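Local atomic coordinates of heat-inducible transcription repressor hrcA homolog (Thermotoga maritima, PDB entry 1STZ), a protein that probably represses class I heat shock genes, the grpE-dnaK-dnaJ and groELS operons, as a DNA-binding transcriptional regulator. Residues L245-D259 and E278-F290. Numbering follows the deposited sequence.
Sequences LTLEDIRNLLEEVKD and EIGRKKLEKFAVF
Phe287 lies edge-on to helix 247-256, its CE1 3.5 Å from Asp249 O, with Leu245 CD2 over one ring face and Leu253 CG over the opposite one in a CH-pi contact. Leu284 continues this apolar seam, CD2 against Leu253 CA (3.5 Å) and CD1 against Glu256 CB. Salt bridges close both ends. Lys286, its chain folded at chi2 (-80°), curls back so that NZ meets Asp249 OD2 on the syn side at 2.6 Å; the same oxygen takes Thr246 N in the capping box that starts the helix. Arg281, extended from CG to NE, reaches Glu256 OE1 (2.7 Å from NH1) and OD1 of Asp259 (3.2 Å from NH1), whose OD2 caps helix 260-266 at Phe262 N; the carboxylate plane of Glu256 stands 79° from the guanidinium. A methionine in its place would probably leave both carboxylates without this shared positive partner. Between the ends, one water donates to Asp249 OD1 and Lys283 O and accepts from Lys286 N, while Asn252 ND2 bonds only weakly to Lys283 O. The contact thus seats the helix on the turn leading into strand 287-296; Leu253 also packs on strands 134-138 and 299-309, and Leu240 of the second subunit touches Ile250.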
loop_
_atom_site.group_PDB
_atom_site.type_symbol
_atom_site.label_atom_id
_atom_site.label_comp_id
_atom_site.label_asym_id
_atom_site.label_seq_id
_atom_site.Cartn_x
_atom_site.Cartn_y
_atom_site.Cartn_z
ATOM N N LEU A 245 -1.103 28.233 -6.409
ATOM C CA LEU A 245 0.245 28.694 -6.089
ATOM C C LEU A 245 0.929 29.197 -7.352
ATOM O O LEU A 245 0.712 28.658 -8.450
ATOM C CB LEU A 245 1.065 27.562 -5.446
ATOM C CG LEU A 245 0.600 27.023 -4.095
ATOM C CD1 LEU A 245 1.436 25.808 -3.658
ATOM C CD2 LEU A 245 0.630 28.106 -3.017
ATOM N N THR A 246 1.743 30.238 -7.218
ATOM C CA THR A 246 2.491 30.768 -8.353
ATOM C C THR A 246 3.941 30.319 -8.257
ATOM O O THR A 246 4.376 29.819 -7.227
ATOM C CB THR A 246 2.461 32.306 -8.383
ATOM O OG1 THR A 246 3.079 32.816 -7.196
ATOM C CG2 THR A 246 1.014 32.859 -8.369
ATOM N N LEU A 247 4.664 30.538 -9.336
ATOM C CA LEU A 247 6.097 30.297 -9.423
ATOM C C LEU A 247 6.836 31.059 -8.334
ATOM O O LEU A 247 7.713 30.506 -7.678
ATOM C CB LEU A 247 6.623 30.726 -10.790
ATOM C CG LEU A 247 7.761 29.950 -11.433
ATOM C CD1 LEU A 247 8.331 30.722 -12.626
ATOM C CD2 LEU A 247 8.845 29.625 -10.452
ATOM N N GLU A 248 6.475 32.321 -8.137
ATOM C CA GLU A 248 7.090 33.125 -7.079
ATOM C C GLU A 248 6.796 32.590 -5.672
ATOM O O GLU A 248 7.686 32.568 -4.841
ATOM C CB GLU A 248 6.705 34.622 -7.194
ATOM C CG GLU A 248 7.892 35.586 -7.040
ATOM C CD GLU A 248 8.640 35.888 -8.333
ATOM O OE1 GLU A 248 9.650 35.182 -8.646
ATOM O OE2 GLU A 248 8.238 36.871 -9.034
ATOM N N ASP A 249 5.570 32.153 -5.392
ATOM C CA ASP A 249 5.285 31.543 -4.101
ATOM C C ASP A 249 6.256 30.393 -3.852
ATOM O O ASP A 249 6.811 30.275 -2.760
ATOM C CB ASP A 249 3.869 30.972 -4.014
ATOM C CG ASP A 249 2.774 32.045 -4.051
ATOM O OD1 ASP A 249 2.992 33.186 -3.553
ATOM O OD2 ASP A 249 1.643 31.805 -4.548
ATOM N N ILE A 250 6.456 29.563 -4.869
ATOM C CA ILE A 250 7.264 28.368 -4.729
ATOM C C ILE A 250 8.756 28.675 -4.551
ATOM O O ILE A 250 9.404 28.094 -3.674
ATOM C CB ILE A 250 7.024 27.396 -5.905
ATOM C CG1 ILE A 250 5.570 26.905 -5.882
ATOM C CG2 ILE A 250 7.949 26.190 -5.792
ATOM C CD1 ILE A 250 5.111 26.250 -7.174
ATOM N N ARG A 251 9.284 29.578 -5.359
ATOM C CA ARG A 251 10.645 30.076 -5.171
ATOM C C ARG A 251 10.792 30.647 -3.758
ATOM O O ARG A 251 11.772 30.380 -3.090
ATOM C CB ARG A 251 10.985 31.161 -6.172
ATOM C CG ARG A 251 11.183 30.686 -7.582
ATOM C CD ARG A 251 11.268 31.820 -8.572
ATOM N NE ARG A 251 11.712 31.363 -9.875
ATOM C CZ ARG A 251 11.563 32.045 -11.000
ATOM N NH1 ARG A 251 11.014 33.249 -11.011
ATOM N NH2 ARG A 251 12.005 31.534 -12.136
ATOM N N ASN A 252 9.803 31.407 -3.298
ATOM C CA ASN A 252 9.869 31.997 -1.950
ATOM C C ASN A 252 9.968 30.919 -0.889
ATOM O O ASN A 252 10.726 31.050 0.049
ATOM C CB ASN A 252 8.674 32.903 -1.651
ATOM C CG ASN A 252 8.720 34.206 -2.431
ATOM O OD1 ASN A 252 9.777 34.639 -2.865
ATOM N ND2 ASN A 252 7.556 34.835 -2.604
ATOM N N LEU A 253 9.217 29.846 -1.048
ATOM C CA LEU A 253 9.226 28.774 -0.073
ATOM C C LEU A 253 10.601 28.111 -0.026
ATOM O O LEU A 253 11.163 27.913 1.054
ATOM C CB LEU A 253 8.179 27.740 -0.422
ATOM C CG LEU A 253 7.500 26.870 0.643
ATOM C CD1 LEU A 253 7.653 25.454 0.307
ATOM C CD2 LEU A 253 7.926 27.142 2.067
ATOM N N LEU A 254 11.133 27.781 -1.202
ATOM C CA LEU A 254 12.390 27.052 -1.292
ATOM C C LEU A 254 13.512 27.886 -0.685
ATOM O O LEU A 254 14.383 27.355 -0.046
ATOM C CB LEU A 254 12.714 26.702 -2.741
ATOM C CG LEU A 254 11.754 25.663 -3.321
ATOM C CD1 LEU A 254 11.944 25.523 -4.842
ATOM C CD2 LEU A 254 11.911 24.319 -2.615
ATOM N N GLU A 255 13.442 29.198 -0.851
ATOM C CA GLU A 255 14.372 30.096 -0.188
ATOM C C GLU A 255 14.224 30.140 1.358
ATOM O O GLU A 255 15.214 30.035 2.067
ATOM C CB GLU A 255 14.267 31.498 -0.799
ATOM C CG GLU A 255 15.607 32.184 -1.019
ATOM C CD GLU A 255 16.249 31.899 -2.390
ATOM O OE1 GLU A 255 15.970 32.675 -3.357
ATOM O OE2 GLU A 255 17.061 30.927 -2.499
ATOM N N GLU A 256 13.006 30.266 1.875
ATOM C CA GLU A 256 12.796 30.544 3.305
ATOM C C GLU A 256 13.004 29.323 4.187
ATOM O O GLU A 256 13.393 29.415 5.339
ATOM C CB GLU A 256 11.397 31.100 3.537
ATOM C CG GLU A 256 11.174 32.466 2.887
ATOM C CD GLU A 256 12.191 33.505 3.323
ATOM O OE1 GLU A 256 12.343 33.709 4.540
ATOM O OE2 GLU A 256 12.847 34.120 2.452
ATOM N N VAL A 257 12.714 28.181 3.603
ATOM C CA VAL A 257 12.881 26.882 4.193
ATOM C C VAL A 257 14.344 26.538 4.575
ATOM O O VAL A 257 14.567 25.646 5.397
ATOM C CB VAL A 257 12.265 25.877 3.170
ATOM C CG1 VAL A 257 13.141 24.733 2.848
ATOM C CG2 VAL A 257 10.839 25.503 3.599
ATOM N N LYS A 258 15.316 27.222 3.968
ATOM C CA LYS A 258 16.728 27.091 4.341
ATOM C C LYS A 258 17.081 27.822 5.642
ATOM O O LYS A 258 18.155 27.605 6.202
ATOM C CB LYS A 258 17.644 27.647 3.234
ATOM C CG LYS A 258 17.517 26.969 1.852
ATOM C CD LYS A 258 18.250 27.793 0.777
ATOM C CE LYS A 258 17.817 27.418 -0.642
ATOM N NZ LYS A 258 18.169 25.973 -0.990
ATOM N N ASP A 259 16.215 28.741 6.072
ATOM C CA ASP A 259 16.417 29.510 7.299
ATOM C C ASP A 259 15.966 28.662 8.500
ATOM O O ASP A 259 14.769 28.616 8.817
ATOM C CB ASP A 259 15.628 30.825 7.210
ATOM C CG ASP A 259 15.961 31.802 8.335
ATOM O OD1 ASP A 259 15.795 33.025 8.118
ATOM O OD2 ASP A 259 16.388 31.450 9.462
ATOM N N GLU A 278 -0.196 33.816 9.793
ATOM C CA GLU A 278 0.298 33.177 11.019
ATOM C C GLU A 278 1.752 32.682 10.863
ATOM O O GLU A 278 2.469 32.555 11.848
ATOM C CB GLU A 278 -0.626 32.046 11.463
ATOM C CG GLU A 278 -2.049 32.479 11.877
ATOM C CD GLU A 278 -3.027 31.302 12.009
ATOM O OE1 GLU A 278 -4.217 31.516 12.330
ATOM O OE2 GLU A 278 -2.609 30.137 11.798
ATOM N N ILE A 279 2.191 32.465 9.625
ATOM C CA ILE A 279 3.535 31.960 9.338
ATOM C C ILE A 279 4.630 32.967 9.737
ATOM O O ILE A 279 5.654 32.595 10.285
ATOM C CB ILE A 279 3.648 31.548 7.843
ATOM C CG1 ILE A 279 2.721 30.367 7.577
ATOM C CG2 ILE A 279 5.096 31.164 7.467
ATOM C CD1 ILE A 279 2.767 29.853 6.154
ATOM N N GLY A 280 4.380 34.237 9.478
ATOM C CA GLY A 280 5.252 35.301 9.928
ATOM C C GLY A 280 6.074 35.955 8.850
ATOM O O GLY A 280 6.834 36.865 9.163
ATOM N N ARG A 281 5.941 35.518 7.598
ATOM C CA ARG A 281 6.658 36.174 6.488
ATOM C C ARG A 281 5.712 36.327 5.325
ATOM O O ARG A 281 5.117 35.330 4.871
ATOM C CB ARG A 281 7.877 35.353 6.085
ATOM C CG ARG A 281 8.953 35.355 7.167
ATOM C CD ARG A 281 10.358 34.993 6.710
ATOM N NE ARG A 281 11.302 35.257 7.797
ATOM C CZ ARG A 281 12.460 34.636 7.989
ATOM N NH1 ARG A 281 12.874 33.713 7.151
ATOM N NH2 ARG A 281 13.232 34.961 9.028
ATOM N N LYS A 282 5.546 37.567 4.869
ATOM C CA LYS A 282 4.599 37.892 3.795
ATOM C C LYS A 282 4.822 37.051 2.521
ATOM O O LYS A 282 3.883 36.704 1.843
ATOM C CB LYS A 282 4.672 39.383 3.421
ATOM C CG LYS A 282 3.937 40.298 4.374
ATOM C CD LYS A 282 2.428 40.042 4.373
ATOM C CE LYS A 282 1.613 41.241 4.861
ATOM N NZ LYS A 282 1.521 41.317 6.353
ATOM N N LYS A 283 6.064 36.727 2.213
ATOM C CA LYS A 283 6.382 35.950 1.015
ATOM C C LYS A 283 5.755 34.552 1.017
ATOM O O LYS A 283 5.589 33.944 -0.033
ATOM C CB LYS A 283 7.905 35.838 0.857
ATOM C CG LYS A 283 8.529 37.121 0.365
ATOM C CD LYS A 283 10.030 36.936 0.077
ATOM C CE LYS A 283 10.630 38.115 -0.694
ATOM N NZ LYS A 283 9.630 39.166 -1.045
ATOM N N LEU A 284 5.399 34.069 2.205
ATOM C CA LEU A 284 4.795 32.764 2.379
ATOM C C LEU A 284 3.292 32.814 2.729
ATOM O O LEU A 284 2.717 31.808 3.137
ATOM C CB LEU A 284 5.585 31.994 3.441
ATOM C CG LEU A 284 7.110 31.884 3.213
ATOM C CD1 LEU A 284 7.806 31.317 4.414
ATOM C CD2 LEU A 284 7.402 31.013 1.991
ATOM N N GLU A 285 2.649 33.947 2.472
ATOM C CA GLU A 285 1.233 34.177 2.830
ATOM C C GLU A 285 0.243 33.236 2.169
ATOM O O GLU A 285 -0.861 33.076 2.675
ATOM C CB GLU A 285 0.789 35.606 2.469
ATOM C CG GLU A 285 0.920 36.623 3.574
ATOM C CD GLU A 285 0.124 37.908 3.296
ATOM O OE1 GLU A 285 0.283 38.498 2.191
ATOM O OE2 GLU A 285 -0.664 38.326 4.183
ATOM N N LYS A 286 0.621 32.650 1.036
ATOM C CA LYS A 286 -0.235 31.703 0.294
ATOM C C LYS A 286 -0.286 30.297 0.857
ATOM O O LYS A 286 -1.093 29.489 0.395
ATOM C CB LYS A 286 0.217 31.588 -1.157
ATOM C CG LYS A 286 0.225 32.914 -1.877
ATOM C CD LYS A 286 -1.143 33.324 -2.326
ATOM C CE LYS A 286 -1.162 33.429 -3.850
ATOM N NZ LYS A 286 -0.984 32.116 -4.499
ATOM N N PHE A 287 0.569 30.005 1.842
ATOM C CA PHE A 287 0.753 28.649 2.394
ATOM C C PHE A 287 0.091 28.459 3.752
ATOM O O PHE A 287 -0.243 29.429 4.432
ATOM C CB PHE A 287 2.251 28.383 2.571
ATOM C CG PHE A 287 3.007 28.320 1.278
ATOM C CD1 PHE A 287 3.654 29.447 0.770
ATOM C CD2 PHE A 287 3.074 27.146 0.566
ATOM C CE1 PHE A 287 4.347 29.396 -0.423
ATOM C CE2 PHE A 287 3.774 27.091 -0.659
ATOM C CZ PHE A 287 4.413 28.198 -1.134
ATOM N N ALA A 288 -0.120 27.193 4.097
ATOM C CA ALA A 288 -0.303 26.720 5.453
ATOM C C ALA A 288 0.837 25.717 5.750
ATOM O O ALA A 288 1.285 24.977 4.847
ATOM C CB ALA A 288 -1.632 26.047 5.585
ATOM N N VAL A 289 1.316 25.706 6.989
ATOM C CA VAL A 289 2.293 24.708 7.441
ATOM C C VAL A 289 1.812 23.963 8.660
ATOM O O VAL A 289 1.494 24.578 9.656
ATOM C CB VAL A 289 3.606 25.323 7.964
ATOM C CG1 VAL A 289 4.785 24.376 7.691
ATOM C CG2 VAL A 289 3.808 26.700 7.504
ATOM N N PHE A 290 1.799 22.648 8.595
ATOM C CA PHE A 290 1.688 21.806 9.779
ATOM C C PHE A 290 3.082 21.502 10.279
ATOM O O PHE A 290 3.979 21.208 9.509
ATOM C CB PHE A 290 0.974 20.494 9.477
ATOM C CG PHE A 290 -0.520 20.621 9.420
ATOM C CD1 PHE A 290 -1.139 21.002 8.272
ATOM C CD2 PHE A 290 -1.294 20.377 10.536
ATOM C CE1 PHE A 290 -2.529 21.134 8.216
ATOM C CE2 PHE A 290 -2.679 20.505 10.480
ATOM C CZ PHE A 290 -3.285 20.869 9.313
HETATM O O HOH W 1 3.109 33.289 -0.681
HETATM O O HOH W 2 4.949 34.926 -3.194
#